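Chromosome-partitioning ATPase Soj (Thermus thermophilus, PDB 1WCV) hydrolyses ATP, binds double-stranded DNA cooperatively in an ATP-dependent way to form nucleoprotein filaments, and probably takes part in chromosome partitioning. Local coordinates at residues I25-A28 / A29-R33; D118-P121 / S122-L126; L83-T86 / P87-G91; D42-P45 / Q46-T50. All blocks are in the same frame, centred on the assembly; numbering follows the deposited sequence.

Overall arrangement
Contacts 2, 3 and 4 follow the C-terminal ends of three neighbouring parallel strands, 114-118, 80-83 and 38-42, where the chain turns into a helix; contact 1 instead lies within helix 18-33, which packs on strand 114-118. Contact 1 is the most buried and is built from backbone bonds with leucine packing. Contact 3 is largely buried, with a backbone turn as its main bond, whereas contacts 2 and 4 are partly open and face the nucleotide site. Contact 4 is rich in carboxylate bonds and water, and contact 2 in proline packing. Centres of contacts 3 and 4 lie about 7 Å apart, joined by A85 N to T50 OG1; I25 touches A49 between contacts 1 and 4.

Contact 1. Residues I25-A28 / A29-R33; sequences INLA and AYLAR
I25, N26, L27 and A28 each offer a backbone oxygen to the amide four residues on, the regular alpha-helical pattern of helix 18-33. A29 N reaches I25 O and A32 N reaches A28 O, while the shortest of the four bonds is L31 N to L27 O at 2.8 Å. N26 O takes Y30 N at 3.1 Å and also meets the edge of the Y30 ring, near its plane, where CD2 lies 3.1 Å from N26 O. Y30 CG stands anti to its own carbonyl carbon (chi1 -74°), which sets the ring beside this oxygen, CD2 edge nearest. The N26 side chain leaves the helix for other elements: its OD1 accepts I222 N, at the start of helix 222-225, which holds the buried amide. A29 O is gripped twice. R33 NH1 donates to it at 3.0 Å from above the carbonyl plane, with the oxygen lying in the guanidinium plane, while R33 N comes at 3.3 Å to the same A29 O from the opposite face; R33 NH2 keeps a salt bridge to D78. On the side facing the sheet the chemistry is apolar: L27 CD2 meets L31 CG at 3.8 Å, the two side chains crossing obliquely, and both press on L116 of strand 114-118. The helix thus settles its buried carbonyls internally and gives leucines to the sheet. The polar side chains of N26 and R33 bind other elements, I222 and D78, and the arginine's split between a carbonyl and an aspartate probably restrains its guanidinium group near the end of the helix.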
ATOM      1  N   ILE A  25     -14.473 -11.758  -4.297  1.00 12.49           N
ATOM      2  CA  ILE A  25     -14.249 -12.313  -5.625  1.00 13.93           C
ATOM      3  C   ILE A  25     -12.818 -12.146  -6.110  1.00 14.94           C
ATOM      4  O   ILE A  25     -12.171 -13.108  -6.531  1.00 15.26           O
ATOM      5  CB  ILE A  25     -15.166 -11.644  -6.683  1.00 14.65           C
ATOM      6  CG1 ILE A  25     -16.634 -12.011  -6.433  1.00 21.32           C
ATOM      7  CG2 ILE A  25     -14.710 -12.031  -8.094  1.00 17.23           C
ATOM      8  CD1 ILE A  25     -16.904 -13.479  -6.401  1.00 30.43           C
ATOM      9  N   ASN A  26     -12.321 -10.917  -6.046  1.00 14.03           N
ATOM     10  CA  ASN A  26     -10.992 -10.647  -6.557  1.00 13.64           C
ATOM     11  C   ASN A  26      -9.836 -11.059  -5.685  1.00 15.40           C
ATOM     12  O   ASN A  26      -8.749 -11.318  -6.202  1.00 13.49           O
ATOM     13  CB  ASN A  26     -10.891  -9.181  -6.966  1.00 13.62           C
ATOM     14  CG  ASN A  26     -11.781  -8.865  -8.154  1.00 14.89           C
ATOM     15  OD1 ASN A  26     -11.701  -9.529  -9.191  1.00 18.43           O
ATOM     16  ND2 ASN A  26     -12.637  -7.862  -8.010  1.00 23.06           N
ATOM     17  N   LEU A  27     -10.057 -11.139  -4.376  1.00 14.85           N
ATOM     18  CA  LEU A  27      -9.002 -11.588  -3.476  1.00 16.14           C
ATOM     19  C   LEU A  27      -8.807 -13.067  -3.820  1.00 15.26           C
ATOM     20  O   LEU A  27      -7.687 -13.570  -3.899  1.00 16.22           O
ATOM     21  CB  LEU A  27      -9.445 -11.472  -2.017  1.00 18.39           C
ATOM     22  CG  LEU A  27      -8.470 -10.982  -0.942  1.00 26.01           C
ATOM     23  CD1 LEU A  27      -8.896 -11.599   0.380  1.00 24.47           C
ATOM     24  CD2 LEU A  27      -7.027 -11.362  -1.263  1.00 22.50           C
ATOM     25  N   ALA A  28      -9.923 -13.759  -4.029  1.00 17.59           N
ATOM     26  CA  ALA A  28      -9.883 -15.171  -4.363  1.00 16.55           C
ATOM     27  C   ALA A  28      -9.177 -15.381  -5.694  1.00 16.36           C
ATOM     28  O   ALA A  28      -8.375 -16.298  -5.840  1.00 18.29           O
ATOM     29  CB  ALA A  28     -11.296 -15.734  -4.426  1.00 19.39           C
ATOM     30  N   ALA A  29      -9.472 -14.520  -6.660  1.00 16.14           N
ATOM     31  CA  ALA A  29      -8.877 -14.632  -7.989  1.00 15.61           C
ATOM     32  C   ALA A  29      -7.368 -14.485  -7.955  1.00 19.65           C
ATOM     33  O   ALA A  29      -6.646 -15.226  -8.633  1.00 18.19           O
ATOM     34  CB  ALA A  29      -9.478 -13.595  -8.924  1.00 18.36           C
ATOM     35  N   TYR A  30      -6.879 -13.531  -7.170  1.00 16.04           N
ATOM     36  CA  TYR A  30      -5.445 -13.328  -7.098  1.00 14.87           C
ATOM     37  C   TYR A  30      -4.714 -14.255  -6.149  1.00 14.85           C
ATOM     38  O   TYR A  30      -3.539 -14.540  -6.354  1.00 16.36           O
ATOM     39  CB  TYR A  30      -5.139 -11.862  -6.801  1.00 12.53           C
ATOM     40  CG  TYR A  30      -5.389 -11.009  -8.023  1.00 13.03           C
ATOM     41  CD1 TYR A  30      -4.507 -11.039  -9.105  1.00 13.10           C
ATOM     42  CD2 TYR A  30      -6.537 -10.236  -8.135  1.00 12.92           C
ATOM     43  CE1 TYR A  30      -4.770 -10.323 -10.270  1.00 13.05           C
ATOM     44  CE2 TYR A  30      -6.813  -9.515  -9.296  1.00 17.15           C
ATOM     45  CZ  TYR A  30      -5.922  -9.566 -10.362  1.00 15.88           C
ATOM     46  OH  TYR A  30      -6.201  -8.867 -11.510  1.00 14.46           O
ATOM     47  N   LEU A  31      -5.389 -14.737  -5.109  1.00 14.79           N
ATOM     48  CA  LEU A  31      -4.727 -15.672  -4.209  1.00 14.34           C
ATOM     49  C   LEU A  31      -4.532 -16.966  -5.013  1.00 17.45           C
ATOM     50  O   LEU A  31      -3.551 -17.685  -4.835  1.00 19.81           O
ATOM     51  CB  LEU A  31      -5.586 -15.919  -2.962  1.00 15.48           C
ATOM     52  CG  LEU A  31      -5.617 -14.784  -1.925  1.00 16.40           C
ATOM     53  CD1 LEU A  31      -6.628 -15.123  -0.834  1.00 18.41           C
ATOM     54  CD2 LEU A  31      -4.233 -14.576  -1.320  1.00 17.32           C
ATOM     55  N   ALA A  32      -5.469 -17.248  -5.914  1.00 19.21           N
ATOM     56  CA  ALA A  32      -5.371 -18.443  -6.754  1.00 22.99           C
ATOM     57  C   ALA A  32      -4.162 -18.304  -7.675  1.00 25.06           C
ATOM     58  O   ALA A  32      -3.395 -19.248  -7.859  1.00 26.89           O
ATOM     59  CB  ALA A  32      -6.621 -18.605  -7.587  1.00 23.22           C
ATOM     60  N   ARG A  33      -4.000 -17.121  -8.254  1.00 25.86           N
ATOM     61  CA  ARG A  33      -2.885 -16.868  -9.158  1.00 26.41           C
ATOM     62  C   ARG A  33      -1.540 -16.879  -8.440  1.00 28.39           C
ATOM     63  O   ARG A  33      -0.491 -16.920  -9.080  1.00 27.71           O
ATOM     64  CB  ARG A  33      -3.103 -15.548  -9.902  1.00 25.64           C
ATOM     65  CG  ARG A  33      -4.205 -15.641 -10.967  1.00 21.65           C
ATOM     66  CD  ARG A  33      -4.541 -14.283 -11.573  1.00 27.24           C
ATOM     67  NE  ARG A  33      -5.415 -14.393 -12.744  1.00 23.24           N
ATOM     68  CZ  ARG A  33      -6.696 -14.754 -12.708  1.00 26.39           C
ATOM     69  NH1 ARG A  33      -7.286 -15.046 -11.552  1.00 25.47           N
ATOM     70  NH2 ARG A  33      -7.390 -14.825 -13.839  1.00 25.96           N
TER

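Contact 2. Residues D118-P121 / S122-L126; sequences DAPP and SLSPL
S122 follows P121 as the chain swings out of the strand end; S122 and the next residue, L123, both have positive phi, and these two residues turn the backbone round toward the helix. L123 points away from the prolines and its side chain lies along helix 125-133, against L128 and L131. S124 then comes back to P120: its OG rests 3.4 Å from P120 CG. That hydroxyl sits between the backbone N and the carbonyl carbon of S124 (chi1 69°), a position from which it accepts L126 N in a weak capping bond of 3.2 Å, bent to 133°, as the N-cap of helix 125-133. T127 OG1 in turn accepts S124 N, one half of a capping box, and donates to P120 O. L126, in the first turn of the helix, lays CB 3.8 Å from P120 CG, with the side chain at about a right angle to the pyrrolidine ring and its far end against L89 and P45. Replacing P120 by an alanine would probably open a gap between S124 OG and L126 CB, and the serine hydroxyl and the leucine would lose the ring surface they lean on. D118, at the start, bridges to K20 and bonds T21 OG1, while P121 approaches G16; an aspartate closing a hydrophobic strand beside the P-loop is the Walker B arrangement of P-loop ATPases, and the capped proline-rich turn is its exit into the following helix.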
ATOM      1  N   ASP A 118     -17.651 -15.137   2.107  1.00 18.86           N
ATOM      2  CA  ASP A 118     -18.303 -13.857   1.850  1.00 17.80           C
ATOM      3  C   ASP A 118     -19.576 -13.794   2.683  1.00 17.64           C
ATOM      4  O   ASP A 118     -20.618 -14.299   2.277  1.00 17.10           O
ATOM      5  CB  ASP A 118     -18.624 -13.703   0.362  1.00 17.54           C
ATOM      6  CG  ASP A 118     -19.072 -12.298   0.010  1.00 20.59           C
ATOM      7  OD1 ASP A 118     -18.698 -11.353   0.746  1.00 23.09           O
ATOM      8  OD2 ASP A 118     -19.783 -12.125  -1.004  1.00 24.34           O
ATOM      9  N   ALA A 119     -19.477 -13.154   3.846  1.00 18.07           N
ATOM     10  CA  ALA A 119     -20.588 -13.039   4.788  1.00 18.79           C
ATOM     11  C   ALA A 119     -21.586 -11.931   4.495  1.00 19.99           C
ATOM     12  O   ALA A 119     -21.231 -10.861   4.003  1.00 20.24           O
ATOM     13  CB  ALA A 119     -20.038 -12.854   6.192  1.00 19.11           C
ATOM     14  N   PRO A 120     -22.867 -12.178   4.799  1.00 19.02           N
ATOM     15  CA  PRO A 120     -23.885 -11.156   4.556  1.00 19.84           C
ATOM     16  C   PRO A 120     -23.734 -10.064   5.616  1.00 20.84           C
ATOM     17  O   PRO A 120     -23.102 -10.278   6.650  1.00 22.83           O
ATOM     18  CB  PRO A 120     -25.192 -11.929   4.695  1.00 21.32           C
ATOM     19  CG  PRO A 120     -24.859 -12.976   5.696  1.00 20.08           C
ATOM     20  CD  PRO A 120     -23.470 -13.429   5.291  1.00 19.97           C
ATOM     21  N   PRO A 121     -24.302  -8.879   5.368  1.00 25.82           N
ATOM     22  CA  PRO A 121     -24.197  -7.790   6.342  1.00 29.15           C
ATOM     23  C   PRO A 121     -25.214  -7.925   7.469  1.00 30.69           C
ATOM     24  O   PRO A 121     -25.969  -8.897   7.522  1.00 29.56           O
ATOM     25  CB  PRO A 121     -24.455  -6.557   5.492  1.00 31.56           C
ATOM     26  CG  PRO A 121     -25.485  -7.057   4.522  1.00 30.42           C
ATOM     27  CD  PRO A 121     -24.913  -8.405   4.113  1.00 28.33           C
ATOM     28  N   SER A 122     -25.208  -6.949   8.372  1.00 34.66           N
ATOM     29  CA  SER A 122     -26.146  -6.891   9.495  1.00 35.38           C
ATOM     30  C   SER A 122     -26.092  -8.046  10.492  1.00 35.39           C
ATOM     31  O   SER A 122     -27.075  -8.321  11.184  1.00 35.07           O
ATOM     32  CB  SER A 122     -27.570  -6.758   8.955  1.00 39.61           C
ATOM     33  OG  SER A 122     -27.654  -5.686   8.031  1.00 44.41           O
ATOM     34  N   LEU A 123     -24.955  -8.724  10.566  1.00 33.43           N
ATOM     35  CA  LEU A 123     -24.789  -9.833  11.499  1.00 31.80           C
ATOM     36  C   LEU A 123     -26.026 -10.732  11.608  1.00 31.20           C
ATOM     37  O   LEU A 123     -26.805 -10.635  12.559  1.00 31.08           O
ATOM     38  CB  LEU A 123     -24.430  -9.286  12.886  1.00 32.87           C
ATOM     39  CG  LEU A 123     -23.683 -10.213  13.850  1.00 35.05           C
ATOM     40  CD1 LEU A 123     -24.556 -11.389  14.254  1.00 38.97           C
ATOM     41  CD2 LEU A 123     -22.407 -10.696  13.182  1.00 37.62           C
ATOM     42  N   SER A 124     -26.210 -11.596  10.623  1.00 28.94           N
ATOM     43  CA  SER A 124     -27.331 -12.526  10.629  1.00 25.08           C
ATOM     44  C   SER A 124     -26.740 -13.845  11.116  1.00 23.01           C
ATOM     45  O   SER A 124     -25.543 -13.928  11.383  1.00 23.77           O
ATOM     46  CB  SER A 124     -27.882 -12.701   9.210  1.00 26.49           C
ATOM     47  OG  SER A 124     -26.960 -13.405   8.392  1.00 23.08           O
ATOM     48  N   PRO A 125     -27.566 -14.887  11.264  1.00 21.15           N
ATOM     49  CA  PRO A 125     -26.966 -16.142  11.724  1.00 20.57           C
ATOM     50  C   PRO A 125     -25.881 -16.622  10.761  1.00 18.75           C
ATOM     51  O   PRO A 125     -24.959 -17.326  11.165  1.00 21.08           O
ATOM     52  CB  PRO A 125     -28.162 -17.090  11.789  1.00 23.04           C
ATOM     53  CG  PRO A 125     -29.275 -16.153  12.226  1.00 23.06           C
ATOM     54  CD  PRO A 125     -29.040 -14.950  11.326  1.00 23.49           C
ATOM     55  N   LEU A 126     -25.993 -16.238   9.493  1.00 19.37           N
ATOM     56  CA  LEU A 126     -25.001 -16.631   8.494  1.00 16.71           C
ATOM     57  C   LEU A 126     -23.712 -15.853   8.701  1.00 18.75           C
ATOM     58  O   LEU A 126     -22.620 -16.398   8.545  1.00 20.13           O
ATOM     59  CB  LEU A 126     -25.543 -16.411   7.077  1.00 18.42           C
ATOM     60  CG  LEU A 126     -26.356 -17.611   6.573  1.00 24.58           C
ATOM     61  CD1 LEU A 126     -27.199 -17.236   5.368  1.00 25.90           C
ATOM     62  CD2 LEU A 126     -25.389 -18.741   6.235  1.00 25.84           C
TER

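Contact 3. Residues L83-T86 / P87-G91; sequences LPAT and PDLVG
L89 N donates to T86 O at 3.0 Å, a nearly straight bond (161°) that closes a type I beta turn over P87 and D88. The amide comes from above the carbonyl plane, 52° out of it. T86 OG1, set between the backbone N and the carbonyl carbon (chi1 56°), accepts D88 N as well, a weak bond of 3.3 Å that rests on a somewhat uncertain position of that nitrogen; if the bond is real it makes an ST turn. The T86 and D88 side chains lie side by side, pointing the same way. This is the step from strand 80-83 into helix 89-96, a strand-to-helix turn of the alpha/beta P-loop fold, with the side chain of A85 about 10 Å from that of T21. P87 sits tightly on its predecessor, its CD 3.3 Å from T86 CB, closer than ordinary carbon contact. L89 folds back over the turn, so its CB lies 3.4 Å from T86 O. Farther out, L89 CD1 meets A85 CB at 3.8 Å, and the leucine continues onto V61 of helix 61-65, while A85 N bonds T50 OG1 and A85 CB packs against D42.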
ATOM      1  N   LEU A  83     -18.287 -22.317  -3.685  1.00 26.71           N
ATOM      2  CA  LEU A  83     -19.377 -23.078  -3.085  1.00 28.26           C
ATOM      3  C   LEU A  83     -20.480 -22.025  -3.147  1.00 28.31           C
ATOM      4  O   LEU A  83     -20.588 -21.169  -2.274  1.00 27.89           O
ATOM      5  CB  LEU A  83     -19.057 -23.440  -1.636  1.00 31.69           C
ATOM      6  CG  LEU A  83     -19.748 -24.697  -1.099  1.00 37.72           C
ATOM      7  CD1 LEU A  83     -19.612 -24.736   0.411  1.00 36.80           C
ATOM      8  CD2 LEU A  83     -21.218 -24.704  -1.492  1.00 41.43           C
ATOM      9  N   PRO A  84     -21.295 -22.061  -4.210  1.00 27.98           N
ATOM     10  CA  PRO A  84     -22.390 -21.120  -4.442  1.00 26.75           C
ATOM     11  C   PRO A  84     -23.506 -21.025  -3.414  1.00 27.54           C
ATOM     12  O   PRO A  84     -23.671 -21.890  -2.553  1.00 27.02           O
ATOM     13  CB  PRO A  84     -22.911 -21.544  -5.812  1.00 29.39           C
ATOM     14  CG  PRO A  84     -22.702 -23.006  -5.792  1.00 27.74           C
ATOM     15  CD  PRO A  84     -21.315 -23.133  -5.222  1.00 30.21           C
ATOM     16  N   ALA A  85     -24.261 -19.940  -3.525  1.00 29.60           N
ATOM     17  CA  ALA A  85     -25.393 -19.676  -2.658  1.00 33.99           C
ATOM     18  C   ALA A  85     -26.615 -19.619  -3.558  1.00 36.90           C
ATOM     19  O   ALA A  85     -26.521 -19.230  -4.725  1.00 37.26           O
ATOM     20  CB  ALA A  85     -25.207 -18.348  -1.931  1.00 34.66           C
ATOM     21  N   THR A  86     -27.758 -20.019  -3.013  1.00 39.12           N
ATOM     22  CA  THR A  86     -29.015 -20.030  -3.753  1.00 41.34           C
ATOM     23  C   THR A  86     -30.098 -19.414  -2.871  1.00 43.14           C
ATOM     24  O   THR A  86     -29.880 -19.189  -1.680  1.00 43.22           O
ATOM     25  CB  THR A  86     -29.445 -21.474  -4.089  1.00 40.66           C
ATOM     26  OG1 THR A  86     -29.522 -22.241  -2.879  1.00 42.74           O
ATOM     27  CG2 THR A  86     -28.444 -22.132  -5.019  1.00 39.80           C
ATOM     28  N   PRO A  87     -31.275 -19.120  -3.446  1.00 45.03           N
ATOM     29  CA  PRO A  87     -32.350 -18.536  -2.636  1.00 45.70           C
ATOM     30  C   PRO A  87     -32.862 -19.555  -1.620  1.00 46.56           C
ATOM     31  O   PRO A  87     -33.861 -19.332  -0.934  1.00 48.40           O
ATOM     32  CB  PRO A  87     -33.400 -18.159  -3.680  1.00 44.94           C
ATOM     33  CG  PRO A  87     -33.176 -19.164  -4.768  1.00 44.46           C
ATOM     34  CD  PRO A  87     -31.670 -19.203  -4.862  1.00 44.37           C
ATOM     35  N   ASP A  88     -32.154 -20.676  -1.536  1.00 47.41           N
ATOM     36  CA  ASP A  88     -32.482 -21.770  -0.625  1.00 47.36           C
ATOM     37  C   ASP A  88     -31.751 -21.576   0.701  1.00 47.96           C
ATOM     38  O   ASP A  88     -32.191 -22.065   1.743  1.00 46.58           O
ATOM     39  CB  ASP A  88     -32.049 -23.095  -1.256  1.00 49.66           C
ATOM     40  CG  ASP A  88     -32.371 -24.296  -0.389  1.00 51.77           C
ATOM     41  OD1 ASP A  88     -33.571 -24.557  -0.154  1.00 54.27           O
ATOM     42  OD2 ASP A  88     -31.424 -24.976   0.065  1.00 51.53           O
ATOM     43  N   LEU A  89     -30.632 -20.859   0.645  1.00 47.44           N
ATOM     44  CA  LEU A  89     -29.815 -20.595   1.823  1.00 46.20           C
ATOM     45  C   LEU A  89     -30.641 -20.014   2.964  1.00 45.53           C
ATOM     46  O   LEU A  89     -30.409 -20.315   4.136  1.00 47.84           O
ATOM     47  CB  LEU A  89     -28.696 -19.623   1.465  1.00 44.90           C
ATOM     48  CG  LEU A  89     -27.302 -19.990   1.971  1.00 46.25           C
ATOM     49  CD1 LEU A  89     -26.332 -18.870   1.609  1.00 45.19           C
ATOM     50  CD2 LEU A  89     -27.332 -20.223   3.476  1.00 46.75           C
ATOM     51  N   VAL A  90     -31.606 -19.173   2.612  1.00 45.18           N
ATOM     52  CA  VAL A  90     -32.476 -18.544   3.604  1.00 42.11           C
ATOM     53  C   VAL A  90     -33.053 -19.497   4.669  1.00 41.52           C
ATOM     54  O   VAL A  90     -33.158 -19.115   5.860  1.00 43.06           O
ATOM     55  CB  VAL A  90     -33.605 -17.766   2.879  1.00 43.02           C
ATOM     56  CG1 VAL A  90     -34.733 -17.477   3.808  1.00 43.81           C
ATOM     57  CG2 VAL A  90     -33.034 -16.488   2.307  1.00 39.94           C
ATOM     58  N   GLY A  91     -33.467 -20.697   4.230  1.00 45.52           N
ATOM     59  CA  GLY A  91     -33.995 -21.724   5.133  1.00 44.42           C
ATOM     60  C   GLY A  91     -33.100 -21.925   6.350  1.00 42.56           C
ATOM     61  O   GLY A  91     -33.478 -21.539   7.472  1.00 46.56           O
TER

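Contact 4. Residues D42-P45 / Q46-T50; sequences DLDP and QGNAT
Beside the P-loop, in the region after strand 38-42 that carries the A' (switch I) motif of ParA-type ATPases, D42 reaches across to T50 in the first turn of helix 48-52. D42 OD2 takes two donors: T50 OG1 at 2.7 Å on its anti lone pair, and T50 N at 3.0 Å from above the carboxylate plane. The other oxygen, D42 OD1, accepts D44 N in an Asx turn and shares a water with A49 N. With CG anti to the backbone N of D42 (chi1 -169°), the carboxylate extends past the strand end to both sets of donors. A leucine in place of D42 would probably leave T50 N, T50 OG1 and D44 N without their acceptor, and the helix start free to shift. The second aspartate pins the next bend: D44 OD1 accepts Q46 N at 2.7 Å, met on the anti side, 32° out of the carboxylate plane, in a nearly straight bond (164°), and D44 O takes G47 N at 2.7 Å to close a type I turn. G47, with positive phi, is the N-cap of the helix. A water donates to D44 OD2 at 2.6 Å and reaches only weakly to N48 OD1.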
ATOM      1  N   ASP A  42     -19.948 -18.456  -0.790  1.00 20.29           N
ATOM      2  CA  ASP A  42     -20.924 -17.376  -0.779  1.00 20.35           C
ATOM      3  C   ASP A  42     -21.914 -17.707   0.335  1.00 22.97           C
ATOM      4  O   ASP A  42     -22.673 -18.673   0.228  1.00 23.08           O
ATOM      5  CB  ASP A  42     -21.663 -17.301  -2.118  1.00 19.96           C
ATOM      6  CG  ASP A  42     -22.494 -16.032  -2.258  1.00 20.94           C
ATOM      7  OD1 ASP A  42     -22.693 -15.335  -1.238  1.00 20.33           O
ATOM      8  OD2 ASP A  42     -22.955 -15.730  -3.382  1.00 22.23           O
ATOM      9  N   LEU A  43     -21.895 -16.922   1.408  1.00 20.33           N
ATOM     10  CA  LEU A  43     -22.801 -17.165   2.527  1.00 23.45           C
ATOM     11  C   LEU A  43     -23.965 -16.181   2.559  1.00 23.64           C
ATOM     12  O   LEU A  43     -24.737 -16.155   3.519  1.00 23.98           O
ATOM     13  CB  LEU A  43     -22.035 -17.093   3.853  1.00 21.60           C
ATOM     14  CG  LEU A  43     -21.002 -18.186   4.118  1.00 23.04           C
ATOM     15  CD1 LEU A  43     -20.265 -17.903   5.421  1.00 20.81           C
ATOM     16  CD2 LEU A  43     -21.705 -19.536   4.194  1.00 25.19           C
ATOM     17  N   ASP A  44     -24.096 -15.376   1.514  1.00 23.14           N
ATOM     18  CA  ASP A  44     -25.170 -14.396   1.458  1.00 28.16           C
ATOM     19  C   ASP A  44     -26.369 -14.955   0.710  1.00 31.03           C
ATOM     20  O   ASP A  44     -26.243 -15.400  -0.426  1.00 31.04           O
ATOM     21  CB  ASP A  44     -24.705 -13.121   0.753  1.00 27.00           C
ATOM     22  CG  ASP A  44     -25.653 -11.955   0.976  1.00 29.43           C
ATOM     23  OD1 ASP A  44     -26.884 -12.158   0.927  1.00 31.38           O
ATOM     24  OD2 ASP A  44     -25.169 -10.828   1.197  1.00 26.23           O
ATOM     25  N   PRO A  45     -27.553 -14.936   1.339  1.00 34.33           N
ATOM     26  CA  PRO A  45     -28.758 -15.452   0.684  1.00 37.68           C
ATOM     27  C   PRO A  45     -29.009 -14.740  -0.644  1.00 38.82           C
ATOM     28  O   PRO A  45     -29.702 -15.261  -1.516  1.00 40.97           O
ATOM     29  CB  PRO A  45     -29.852 -15.168   1.709  1.00 37.41           C
ATOM     30  CG  PRO A  45     -29.121 -15.285   3.011  1.00 38.08           C
ATOM     31  CD  PRO A  45     -27.843 -14.533   2.726  1.00 35.19           C
ATOM     32  N   GLN A  46     -28.439 -13.549  -0.793  1.00 39.64           N
ATOM     33  CA  GLN A  46     -28.601 -12.774  -2.016  1.00 40.22           C
ATOM     34  C   GLN A  46     -27.722 -13.306  -3.151  1.00 38.49           C
ATOM     35  O   GLN A  46     -27.944 -12.988  -4.319  1.00 37.33           O
ATOM     36  CB  GLN A  46     -28.277 -11.304  -1.752  1.00 46.92           C
ATOM     37  CG  GLN A  46     -29.075 -10.688  -0.609  1.00 54.84           C
ATOM     38  CD  GLN A  46     -30.577 -10.712  -0.845  1.00 60.43           C
ATOM     39  OE1 GLN A  46     -31.353 -10.292   0.011  1.00 63.96           O
ATOM     40  NE2 GLN A  46     -30.991 -11.204  -2.006  1.00 63.48           N
ATOM     41  N   GLY A  47     -26.723 -14.113  -2.802  1.00 36.23           N
ATOM     42  CA  GLY A  47     -25.838 -14.684  -3.805  1.00 30.47           C
ATOM     43  C   GLY A  47     -25.123 -13.693  -4.707  1.00 30.23           C
ATOM     44  O   GLY A  47     -24.975 -13.937  -5.904  1.00 27.70           O
ATOM     45  N   ASN A  48     -24.666 -12.578  -4.143  1.00 28.39           N
ATOM     46  CA  ASN A  48     -23.960 -11.567  -4.929  1.00 26.91           C
ATOM     47  C   ASN A  48     -22.645 -12.096  -5.509  1.00 24.06           C
ATOM     48  O   ASN A  48     -22.345 -11.876  -6.681  1.00 24.78           O
ATOM     49  CB  ASN A  48     -23.681 -10.327  -4.076  1.00 30.67           C
ATOM     50  CG  ASN A  48     -24.950  -9.669  -3.581  1.00 34.82           C
ATOM     51  OD1 ASN A  48     -25.253  -9.700  -2.389  1.00 39.74           O
ATOM     52  ND2 ASN A  48     -25.705  -9.074  -4.497  1.00 32.77           N
ATOM     53  N   ALA A  49     -21.863 -12.788  -4.690  1.00 23.29           N
ATOM     54  CA  ALA A  49     -20.591 -13.335  -5.156  1.00 19.78           C
ATOM     55  C   ALA A  49     -20.820 -14.361  -6.266  1.00 23.15           C
ATOM     56  O   ALA A  49     -20.123 -14.363  -7.282  1.00 22.16           O
ATOM     57  CB  ALA A  49     -19.839 -13.977  -3.997  1.00 20.25           C
ATOM     58  N   THR A  50     -21.804 -15.233  -6.062  1.00 20.37           N
ATOM     59  CA  THR A  50     -22.130 -16.271  -7.035  1.00 21.62           C
ATOM     60  C   THR A  50     -22.533 -15.660  -8.377  1.00 22.19           C
ATOM     61  O   THR A  50     -22.104 -16.108  -9.440  1.00 21.66           O
ATOM     62  CB  THR A  50     -23.291 -17.152  -6.536  1.00 21.93           C
ATOM     63  OG1 THR A  50     -22.951 -17.717  -5.265  1.00 20.40           O
ATOM     64  CG2 THR A  50     -23.563 -18.282  -7.531  1.00 23.29           C
TER
HETATM   65  O   HOH W   1     -22.210 -12.747  -1.701  1.00 21.78           O
HETATM   66  O   HOH W   2     -22.937 -10.388   0.110  1.00 34.97           O
HETATM   67  O   HOH W   3     -26.336  -8.544   0.680  1.00 35.67           O